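Side-chain contacts in enoyl-CoA hydratase (Mycobacterium avium, PDB 3OC7), which probably catalyses the hydration of enoyl-CoA thioesters in fatty acid metabolism, as a member of the crotonase family: residues Gln45-Ala50 with Arg102-Ser107; Gly66-Gly71 with Phe124-Ala129; Glu96-Met101 with Ile155-Leu160; Glu176-Asp179 with Glu185-Leu188. All coordinates share one frame; numbering follows the deposited sequence.

Contact 1: residues Gln45-Ala50 with Arg102-Ser107; sequences QGLRDA and RAIVES
In this crotonase fold, helix 37-52 and the end of helix 86-106 meet through L47, A103 and I104. The closest CA atoms are those of L47 and I104, 7.8 Å apart. L47 reaches across with one methyl. Its CG is anti to the carbonyl carbon (chi1 -68°), and CD1 of L47 ends 4.0 Å from CG1 of I104. The same CD1 of L47 lies 4.4 Å from CB of A103. The L47 and I104 side chains pass each other at a slant. The branch of I104 facing L47 is CG1. L47 also touches L24 of strand 21-26, so helix 37-52 lies against the main sheet here.

On helix 86-106, R102 forms salt bridges with E106, one turn on, and with D231 of helix 212-245. Polar contact between the segments goes through a water. This water donates to O of L47 at 3.0 Å and lies 2.7 Å from OG of S107, whose hydroxyl also bonds to N of L109.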
loop_
_atom_site.group_PDB
_atom_site.type_symbol
_atom_site.label_atom_id
_atom_site.label_comp_id
_atom_site.label_asym_id
_atom_site.label_seq_id
_atom_site.Cartn_x
_atom_site.Cartn_y
_atom_site.Cartn_z
ATOM N N GLN A 45 -6.115 5.323 -31.641
ATOM C CA GLN A 45 -7.027 4.734 -32.636
ATOM C C GLN A 45 -7.167 3.213 -32.441
ATOM O O GLN A 45 -8.274 2.661 -32.551
ATOM C CB GLN A 45 -6.588 5.074 -34.075
ATOM C CG GLN A 45 -7.609 4.684 -35.170
ATOM C CD GLN A 45 -8.993 5.330 -34.967
ATOM O OE1 GLN A 45 -9.110 6.554 -34.856
ATOM N NE2 GLN A 45 -10.035 4.509 -34.908
ATOM N N GLY A 46 -6.056 2.544 -32.096
ATOM C CA GLY A 46 -6.105 1.096 -31.810
ATOM C C GLY A 46 -6.984 0.711 -30.623
ATOM O O GLY A 46 -7.726 -0.285 -30.669
ATOM N N LEU A 47 -6.887 1.478 -29.538
ATOM C CA LEU A 47 -7.763 1.289 -28.374
ATOM C C LEU A 47 -9.243 1.508 -28.718
ATOM O O LEU A 47 -10.111 0.761 -28.240
ATOM C CB LEU A 47 -7.323 2.192 -27.198
ATOM C CG LEU A 47 -5.977 1.888 -26.510
ATOM C CD1 LEU A 47 -5.420 3.104 -25.717
ATOM C CD2 LEU A 47 -6.081 0.633 -25.612
ATOM N N ARG A 48 -9.522 2.499 -29.567
ATOM C CA ARG A 48 -10.894 2.769 -30.005
ATOM C C ARG A 48 -11.434 1.603 -30.862
ATOM O O ARG A 48 -12.577 1.148 -30.658
ATOM C CB ARG A 48 -10.947 4.110 -30.755
ATOM C CG ARG A 48 -12.353 4.654 -30.978
ATOM C CD ARG A 48 -12.360 6.111 -31.439
ATOM N NE ARG A 48 -11.726 7.058 -30.509
ATOM C CZ ARG A 48 -12.317 7.589 -29.439
ATOM N NH1 ARG A 48 -11.652 8.448 -28.673
ATOM N NH2 ARG A 48 -13.568 7.275 -29.129
ATOM N N ASP A 49 -10.613 1.103 -31.790
ATOM C CA ASP A 49 -11.015 -0.021 -32.655
ATOM C C ASP A 49 -11.324 -1.286 -31.835
ATOM O O ASP A 49 -12.304 -1.984 -32.108
ATOM C CB ASP A 49 -9.939 -0.319 -33.712
ATOM C CG ASP A 49 -9.839 0.757 -34.805
ATOM O OD1 ASP A 49 -10.789 1.563 -34.987
ATOM O OD2 ASP A 49 -8.794 0.774 -35.499
ATOM N N ALA A 50 -10.494 -1.582 -30.830
ATOM C CA ALA A 50 -10.772 -2.702 -29.919
ATOM C C ALA A 50 -12.091 -2.560 -29.139
ATOM O O ALA A 50 -12.877 -3.512 -29.086
ATOM C CB ALA A 50 -9.601 -2.918 -28.952
ATOM N N ARG A 102 -4.486 8.176 -19.472
ATOM C CA ARG A 102 -5.906 8.290 -19.102
ATOM C C ARG A 102 -6.857 7.462 -20.018
ATOM O O ARG A 102 -7.835 6.872 -19.523
ATOM C CB ARG A 102 -6.356 9.770 -19.003
ATOM C CG ARG A 102 -7.729 9.950 -18.327
ATOM C CD ARG A 102 -8.093 11.398 -17.932
ATOM N NE ARG A 102 -9.309 11.391 -17.100
ATOM C CZ ARG A 102 -9.598 12.255 -16.133
ATOM N NH1 ARG A 102 -8.776 13.266 -15.833
ATOM N NH2 ARG A 102 -10.742 12.109 -15.463
ATOM N N ALA A 103 -6.557 7.399 -21.322
ATOM C CA ALA A 103 -7.332 6.574 -22.274
ATOM C C ALA A 103 -7.286 5.076 -21.904
ATOM O O ALA A 103 -8.307 4.374 -21.951
ATOM C CB ALA A 103 -6.866 6.788 -23.728
ATOM N N ILE A 104 -6.099 4.595 -21.505
ATOM C CA ILE A 104 -5.933 3.195 -21.066
ATOM C C ILE A 104 -6.756 2.962 -19.771
ATOM O O ILE A 104 -7.524 1.989 -19.665
ATOM C CB ILE A 104 -4.414 2.828 -20.854
ATOM C CG1 ILE A 104 -3.642 2.849 -22.186
ATOM C CG2 ILE A 104 -4.260 1.459 -20.138
ATOM C CD1 ILE A 104 -2.140 2.801 -22.023
ATOM N N VAL A 105 -6.616 3.861 -18.791
ATOM C CA VAL A 105 -7.319 3.741 -17.497
ATOM C C VAL A 105 -8.870 3.805 -17.627
ATOM O O VAL A 105 -9.581 3.072 -16.895
ATOM C CB VAL A 105 -6.760 4.762 -16.450
ATOM C CG1 VAL A 105 -7.505 4.663 -15.121
ATOM C CG2 VAL A 105 -5.284 4.518 -16.184
ATOM N N GLU A 106 -9.385 4.626 -18.557
ATOM C CA GLU A 106 -10.849 4.819 -18.753
ATOM C C GLU A 106 -11.550 3.697 -19.554
ATOM O O GLU A 106 -12.787 3.625 -19.562
ATOM C CB GLU A 106 -11.158 6.189 -19.415
ATOM C CG GLU A 106 -10.965 7.398 -18.478
ATOM C CD GLU A 106 -11.231 8.758 -19.154
ATOM O OE1 GLU A 106 -11.149 8.843 -20.391
ATOM O OE2 GLU A 106 -11.494 9.750 -18.441
ATOM N N SER A 107 -10.783 2.870 -20.272
ATOM C CA SER A 107 -11.375 1.867 -21.207
ATOM C C SER A 107 -12.305 0.843 -20.514
ATOM O O SER A 107 -12.026 0.417 -19.396
ATOM C CB SER A 107 -10.247 1.114 -21.935
ATOM O OG SER A 107 -10.741 0.159 -22.889
HETATM O O HOH W 1 -10.392 1.258 -25.305
#

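Contact 2: residues Gly66-Gly71 with Phe124-Ala129; sequences GTFCAG and FGLVGA
The ring of F68 is set against L126 and V127 of helix 123-129, and one ring atom, CE1, does the touching. CB of F68 points to the helix, and with CG anti to the backbone N (chi1 172°) CE1 reaches both L126 and V127. L126 meets the ring at the edge. CB of L126 lies near the ring plane, 4.2 Å from CE1 of F68. V127 comes in obliquely, with CG2 of V127 3.8 Å from CE1 of F68. The side chains of F68 and V127 run at a slant to each other. All three residues are buried, and the contact is purely apolar.

In crotonases, one oxyanion-hole amide follows this strand and the other lies at the start of this helix. The contact therefore probably lies beside the acyl-thioester site. Around it, F68 pairs through its backbone with H118 of strand 118-120. I115 of strand 111-115 touches both F68 and V127. M97 and L100 of helix 86-106 cover L126, and R166 of the second subunit bonds to O of V127.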
loop_
_atom_site.group_PDB
_atom_site.type_symbol
_atom_site.label_atom_id
_atom_site.label_comp_id
_atom_site.label_asym_id
_atom_site.label_seq_id
_atom_site.Cartn_x
_atom_site.Cartn_y
_atom_site.Cartn_z
ATOM N N GLY A 66 14.321 -5.260 -28.708
ATOM C CA GLY A 66 14.894 -5.460 -27.371
ATOM C C GLY A 66 14.523 -4.422 -26.317
ATOM O O GLY A 66 14.924 -4.558 -25.150
ATOM N N THR A 67 13.786 -3.386 -26.732
ATOM C CA THR A 67 13.304 -2.310 -25.842
ATOM C C THR A 67 11.762 -2.229 -25.928
ATOM O O THR A 67 11.183 -2.097 -27.029
ATOM C CB THR A 67 13.974 -0.931 -26.203
ATOM O OG1 THR A 67 15.382 -0.992 -25.960
ATOM C CG2 THR A 67 13.379 0.253 -25.399
ATOM N N PHE A 68 11.091 -2.307 -24.769
ATOM C CA PHE A 68 9.625 -2.083 -24.697
ATOM C C PHE A 68 9.280 -0.642 -25.100
ATOM O O PHE A 68 8.491 -0.428 -26.052
ATOM C CB PHE A 68 9.061 -2.444 -23.290
ATOM C CG PHE A 68 7.589 -2.058 -23.078
ATOM C CD1 PHE A 68 7.257 -0.909 -22.348
ATOM C CD2 PHE A 68 6.546 -2.833 -23.604
ATOM C CE1 PHE A 68 5.925 -0.530 -22.141
ATOM C CE2 PHE A 68 5.186 -2.466 -23.392
ATOM C CZ PHE A 68 4.890 -1.295 -22.658
ATOM N N CYS A 69 9.890 0.324 -24.397
ATOM C CA CYS A 69 9.738 1.777 -24.644
ATOM C C CYS A 69 10.745 2.567 -23.806
ATOM O O CYS A 69 10.794 2.415 -22.591
ATOM C CB CYS A 69 8.305 2.262 -24.322
ATOM S SG CYS A 69 7.987 4.064 -24.546
ATOM N N ALA A 70 11.523 3.442 -24.454
ATOM C CA ALA A 70 12.573 4.186 -23.736
ATOM C C ALA A 70 12.251 5.660 -23.481
ATOM O O ALA A 70 13.122 6.421 -23.027
ATOM C CB ALA A 70 13.912 4.050 -24.434
ATOM N N GLY A 71 11.014 6.054 -23.767
ATOM C CA GLY A 71 10.531 7.394 -23.414
ATOM C C GLY A 71 10.227 8.286 -24.599
ATOM O O GLY A 71 9.857 7.806 -25.673
ATOM N N PHE A 124 7.673 3.890 -18.359
ATOM C CA PHE A 124 7.144 3.519 -17.027
ATOM C C PHE A 124 5.657 3.887 -16.903
ATOM O O PHE A 124 4.881 3.176 -16.247
ATOM C CB PHE A 124 7.912 4.228 -15.899
ATOM C CG PHE A 124 9.189 3.545 -15.459
ATOM C CD1 PHE A 124 10.407 3.879 -16.055
ATOM C CD2 PHE A 124 9.199 2.652 -14.388
ATOM C CE1 PHE A 124 11.605 3.281 -15.616
ATOM C CE2 PHE A 124 10.392 2.034 -13.937
ATOM C CZ PHE A 124 11.597 2.337 -14.574
ATOM N N GLY A 125 5.265 5.008 -17.512
ATOM C CA GLY A 125 3.868 5.476 -17.450
ATOM C C GLY A 125 2.886 4.545 -18.157
ATOM O O GLY A 125 1.775 4.341 -17.656
ATOM N N LEU A 126 3.296 3.973 -19.299
ATOM C CA LEU A 126 2.507 2.913 -19.971
ATOM C C LEU A 126 2.347 1.661 -19.107
ATOM O O LEU A 126 1.216 1.147 -18.953
ATOM C CB LEU A 126 3.110 2.519 -21.337
ATOM C CG LEU A 126 3.119 3.545 -22.468
ATOM C CD1 LEU A 126 3.594 2.897 -23.785
ATOM C CD2 LEU A 126 1.768 4.213 -22.640
ATOM N N VAL A 127 3.466 1.177 -18.536
ATOM C CA VAL A 127 3.430 0.006 -17.638
ATOM C C VAL A 127 2.482 0.272 -16.441
ATOM O O VAL A 127 1.657 -0.594 -16.084
ATOM C CB VAL A 127 4.884 -0.401 -17.159
ATOM C CG1 VAL A 127 4.838 -1.549 -16.139
ATOM C CG2 VAL A 127 5.810 -0.762 -18.367
ATOM N N GLY A 128 2.624 1.438 -15.802
ATOM C CA GLY A 128 1.736 1.821 -14.684
ATOM C C GLY A 128 0.246 1.910 -15.013
ATOM O O GLY A 128 -0.603 1.486 -14.198
ATOM N N ALA A 129 -0.086 2.382 -16.225
ATOM C CA ALA A 129 -1.502 2.555 -16.648
ATOM C C ALA A 129 -2.237 1.231 -16.906
ATOM O O ALA A 129 -3.463 1.157 -16.721
ATOM C CB ALA A 129 -1.600 3.479 -17.894
#

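Contact 3: residues Glu96-Met101 with Ile155-Leu160; sequences EMAALM and ISLTLL
Helix 86-106 and the short helix 156-159 approach each other at two pairs of residues. The CA atoms of A98 and L157, and of M101 and T158, are each 8.0 Å apart. Within the second segment, O of I155 accepts from two amides, N of T158 and N of L159.

M101 makes the largest single contribution. The bend at its last torsion (chi3 -58°) turns CE to L157, while SD lies beside T158. CE of M101 is 4.0 Å from CD1 of L157 and 4.2 Å from CB of L157. The M101 and L157 side chains cross at about a right angle. SD of M101 is 3.8 Å from OG1 of T158 and 4.1 Å from CG2 of T158. The hydroxyl of T158 stands between backbone N and carbonyl carbon (chi1 62°). It also makes a weak hydrogen bond with O of G125. A98 adds a smaller share, with CB of A98 4.2 Å from CD1 of L157. That one leucine methyl therefore touches both A98 and M101. All four of these residues are buried.

A bound 1,2-ethanediol, probably from the crystallisation liquor, lies about 5 Å from the side chain of L157. Helix 212-245 closes one flank, with F230 touching both M101 and L157, and helix 123-129 places A129 against T158.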
loop_
_atom_site.group_PDB
_atom_site.type_symbol
_atom_site.label_atom_id
_atom_site.label_comp_id
_atom_site.label_asym_id
_atom_site.label_seq_id
_atom_site.Cartn_x
_atom_site.Cartn_y
_atom_site.Cartn_z
ATOM N N GLU A 96 0.136 15.395 -23.483
ATOM C CA GLU A 96 -0.095 14.270 -24.385
ATOM C C GLU A 96 0.195 12.887 -23.745
ATOM O O GLU A 96 -0.550 11.911 -23.984
ATOM C CB GLU A 96 0.640 14.500 -25.721
ATOM C CG GLU A 96 -0.073 15.586 -26.570
ATOM C CD GLU A 96 0.759 16.148 -27.718
ATOM O OE1 GLU A 96 1.908 15.702 -27.915
ATOM O OE2 GLU A 96 0.244 17.053 -28.430
ATOM N N MET A 97 1.244 12.809 -22.917
ATOM C CA MET A 97 1.513 11.607 -22.128
ATOM C C MET A 97 0.390 11.304 -21.117
ATOM O O MET A 97 -0.072 10.154 -21.038
ATOM C CB MET A 97 2.887 11.692 -21.432
ATOM C CG MET A 97 3.329 10.376 -20.759
ATOM S SD MET A 97 3.404 9.007 -21.955
ATOM C CE MET A 97 3.459 7.569 -20.895
ATOM N N ALA A 98 -0.066 12.318 -20.375
ATOM C CA ALA A 98 -1.203 12.156 -19.451
ATOM C C ALA A 98 -2.484 11.679 -20.149
ATOM O O ALA A 98 -3.180 10.775 -19.644
ATOM C CB ALA A 98 -1.454 13.458 -18.672
ATOM N N ALA A 99 -2.788 12.238 -21.328
ATOM C CA ALA A 99 -3.996 11.839 -22.067
ATOM C C ALA A 99 -3.974 10.386 -22.582
ATOM O O ALA A 99 -5.020 9.713 -22.605
ATOM C CB ALA A 99 -4.263 12.824 -23.217
ATOM N N LEU A 100 -2.787 9.906 -22.966
ATOM C CA LEU A 100 -2.616 8.512 -23.376
ATOM C C LEU A 100 -2.801 7.553 -22.203
ATOM O O LEU A 100 -3.517 6.549 -22.327
ATOM C CB LEU A 100 -1.271 8.293 -24.103
ATOM C CG LEU A 100 -0.937 6.846 -24.518
ATOM C CD1 LEU A 100 -1.983 6.282 -25.500
ATOM C CD2 LEU A 100 0.482 6.812 -25.107
ATOM N N MET A 101 -2.153 7.850 -21.083
ATOM C CA MET A 101 -2.364 7.052 -19.862
ATOM C C MET A 101 -3.832 7.019 -19.434
ATOM O O MET A 101 -4.380 5.948 -19.101
ATOM C CB MET A 101 -1.474 7.564 -18.711
ATOM C CG MET A 101 0.060 7.391 -18.936
ATOM S SD MET A 101 1.035 7.776 -17.441
ATOM C CE MET A 101 0.517 9.492 -17.140
ATOM N N ILE A 155 4.782 10.691 -14.925
ATOM C CA ILE A 155 4.584 9.244 -14.717
ATOM C C ILE A 155 4.137 8.874 -13.276
ATOM O O ILE A 155 3.624 7.766 -13.046
ATOM C CB ILE A 155 5.789 8.386 -15.189
ATOM C CG1 ILE A 155 7.047 8.664 -14.363
ATOM C CG2 ILE A 155 6.062 8.572 -16.701
ATOM C CD1 ILE A 155 8.269 7.865 -14.814
ATOM N N SER A 156 4.322 9.810 -12.331
ATOM C CA SER A 156 3.828 9.673 -10.941
ATOM C C SER A 156 2.305 9.431 -10.847
ATOM O O SER A 156 1.824 8.811 -9.881
ATOM C CB SER A 156 4.245 10.876 -10.060
ATOM O OG SER A 156 5.655 10.917 -9.809
ATOM N N LEU A 157 1.557 9.901 -11.853
ATOM C CA LEU A 157 0.093 9.712 -11.926
ATOM C C LEU A 157 -0.361 8.226 -11.851
ATOM O O LEU A 157 -1.406 7.925 -11.260
ATOM C CB LEU A 157 -0.492 10.377 -13.193
ATOM C CG LEU A 157 -0.481 11.908 -13.255
ATOM C CD1 LEU A 157 -0.805 12.395 -14.679
ATOM C CD2 LEU A 157 -1.423 12.514 -12.208
ATOM N N THR A 158 0.439 7.332 -12.456
ATOM C CA THR A 158 0.183 5.868 -12.387
ATOM C C THR A 158 1.174 5.065 -11.511
ATOM O O THR A 158 0.806 3.973 -11.047
ATOM C CB THR A 158 0.059 5.206 -13.807
ATOM O OG1 THR A 158 1.291 5.341 -14.539
ATOM C CG2 THR A 158 -1.149 5.776 -14.603
ATOM N N LEU A 159 2.394 5.578 -11.275
ATOM C CA LEU A 159 3.358 4.895 -10.377
ATOM C C LEU A 159 3.043 5.019 -8.880
ATOM O O LEU A 159 3.126 4.019 -8.128
ATOM C CB LEU A 159 4.808 5.362 -10.633
ATOM C CG LEU A 159 5.443 5.046 -11.993
ATOM C CD1 LEU A 159 6.916 5.435 -11.951
ATOM C CD2 LEU A 159 5.267 3.581 -12.386
ATOM N N LEU A 160 2.689 6.219 -8.420
ATOM C CA LEU A 160 2.482 6.405 -6.966
ATOM C C LEU A 160 1.271 5.649 -6.357
ATOM O O LEU A 160 1.364 5.215 -5.197
ATOM C CB LEU A 160 2.541 7.887 -6.543
ATOM C CG LEU A 160 3.876 8.613 -6.810
ATOM C CD1 LEU A 160 3.783 10.059 -6.311
ATOM C CD2 LEU A 160 5.105 7.896 -6.206
#

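Contact 4: residues Glu176-Asp179 with Glu185-Leu188; sequences EKFD and EIGL
The side chain of F178 runs from its loop to I186 and L188, at the end of helix 180-186. CB leaves the backbone in their direction. CG sits between the backbone N and the carbonyl carbon (chi1 58°), and CE2 and CZ are the ring atoms that reach I186 and L188. CE2 of F178 lies 3.9 Å from CD1 of I186 and 4.0 Å from CD2 of L188. At the tip, CZ of F178 is 4.1 Å from CD1 of I186 and also 4.1 Å from CD2 of L188. The two methyls arrive differently. CD2 of L188 lies near the ring plane, at the edge, while CD1 of I186 comes in obliquely. The I186 side chain points against that of F178, and its extended chi2 (172°) carries CD1 to the ring.

The segments bracket one short helix. D179 is its N-cap, with OD1 bonded to N of R182. G187 ends it in a Schellman motif with positive phi. Beyond the helix, F178 pairs through its backbone with F141 of strand 140-142. Its ring meets that of Y171 in helix 165-174, the planes at about 40°. A167 of the same helix touches I186, and R166 of the second subunit bonds to O of G187 and O of L188.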
loop_
_atom_site.group_PDB
_atom_site.type_symbol
_atom_site.label_atom_id
_atom_site.label_comp_id
_atom_site.label_asym_id
_atom_site.label_seq_id
_atom_site.Cartn_x
_atom_site.Cartn_y
_atom_site.Cartn_z
ATOM N N GLU A 176 19.020 3.393 -9.295
ATOM C CA GLU A 176 19.500 2.000 -9.478
ATOM C C GLU A 176 18.719 1.222 -10.562
ATOM O O GLU A 176 17.481 1.366 -10.680
ATOM C CB GLU A 176 19.391 1.207 -8.165
ATOM C CG GLU A 176 20.348 1.600 -7.023
ATOM C CD GLU A 176 19.888 1.088 -5.659
ATOM O OE1 GLU A 176 18.883 1.605 -5.112
ATOM O OE2 GLU A 176 20.535 0.162 -5.112
ATOM N N LYS A 177 19.437 0.388 -11.324
ATOM C CA LYS A 177 18.826 -0.553 -12.263
ATOM C C LYS A 177 18.354 -1.824 -11.539
ATOM O O LYS A 177 19.060 -2.340 -10.657
ATOM C CB LYS A 177 19.834 -0.932 -13.358
ATOM C CG LYS A 177 19.227 -1.692 -14.546
ATOM C CD LYS A 177 20.296 -2.185 -15.534
ATOM C CE LYS A 177 20.974 -1.054 -16.261
ATOM N NZ LYS A 177 22.099 -1.585 -17.088
ATOM N N PHE A 178 17.192 -2.350 -11.931
ATOM C CA PHE A 178 16.634 -3.587 -11.341
ATOM C C PHE A 178 15.919 -4.514 -12.351
ATOM O O PHE A 178 15.645 -4.091 -13.484
ATOM C CB PHE A 178 15.759 -3.273 -10.098
ATOM C CG PHE A 178 14.578 -2.331 -10.356
ATOM C CD1 PHE A 178 14.750 -0.935 -10.336
ATOM C CD2 PHE A 178 13.292 -2.841 -10.593
ATOM C CE1 PHE A 178 13.681 -0.075 -10.542
ATOM C CE2 PHE A 178 12.208 -1.974 -10.811
ATOM C CZ PHE A 178 12.406 -0.598 -10.783
ATOM N N ASP A 179 15.635 -5.759 -11.934
ATOM C CA ASP A 179 15.074 -6.810 -12.824
ATOM C C ASP A 179 13.562 -7.094 -12.619
ATOM O O ASP A 179 12.907 -6.433 -11.792
ATOM C CB ASP A 179 15.912 -8.111 -12.755
ATOM C CG ASP A 179 15.908 -8.765 -11.348
ATOM O OD1 ASP A 179 15.021 -8.463 -10.520
ATOM O OD2 ASP A 179 16.800 -9.610 -11.060
ATOM N N GLU A 185 8.049 -7.666 -6.734
ATOM C CA GLU A 185 8.105 -7.395 -5.282
ATOM C C GLU A 185 7.566 -6.007 -4.878
ATOM O O GLU A 185 6.850 -5.896 -3.851
ATOM C CB GLU A 185 9.541 -7.576 -4.729
ATOM C CG GLU A 185 10.057 -9.034 -4.661
ATOM C CD GLU A 185 11.572 -9.160 -4.454
ATOM O OE1 GLU A 185 12.242 -8.161 -4.106
ATOM O OE2 GLU A 185 12.104 -10.284 -4.644
ATOM N N ILE A 186 7.881 -4.974 -5.676
ATOM C CA ILE A 186 7.556 -3.572 -5.339
ATOM C C ILE A 186 6.213 -3.036 -5.899
ATOM O O ILE A 186 5.790 -1.914 -5.542
ATOM C CB ILE A 186 8.721 -2.593 -5.724
ATOM C CG1 ILE A 186 8.880 -2.455 -7.247
ATOM C CG2 ILE A 186 10.037 -3.048 -5.063
ATOM C CD1 ILE A 186 9.879 -1.351 -7.697
ATOM N N GLY A 187 5.563 -3.801 -6.787
ATOM C CA GLY A 187 4.262 -3.384 -7.341
ATOM C C GLY A 187 4.336 -2.747 -8.728
ATOM O O GLY A 187 3.289 -2.339 -9.280
ATOM N N LEU A 188 5.533 -2.664 -9.328
ATOM C CA LEU A 188 5.653 -2.084 -10.693
ATOM C C LEU A 188 5.004 -2.990 -11.763
ATOM O O LEU A 188 4.398 -2.485 -12.731
ATOM C CB LEU A 188 7.114 -1.764 -11.050
ATOM C CG LEU A 188 7.372 -1.199 -12.462
ATOM C CD1 LEU A 188 6.610 0.119 -12.717
ATOM C CD2 LEU A 188 8.852 -0.995 -12.723
#

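Helix 123-129, in contact 2, touches all the others. Toward contact 1, CD1 of I104 lies 4.2 Å from CD2 of L126. Toward contact 3, O of G125 lies 3.5 Å from SD of M101. Toward contact 4, CE2 of F124 lies 3.6 Å from CD2 of L188. Contacts 1 and 3 share helix 86-106. Contacts 3 and 4 meet where CD2 of L159 lies 3.7 Å from CD1 of L188. Contacts 1 and 4 do not touch, and their centres are about 27 Å apart. Contact 2 probably lies close to the acyl-thioester site, as in other crotonases. Contacts 2 and 4 both reach the second subunit.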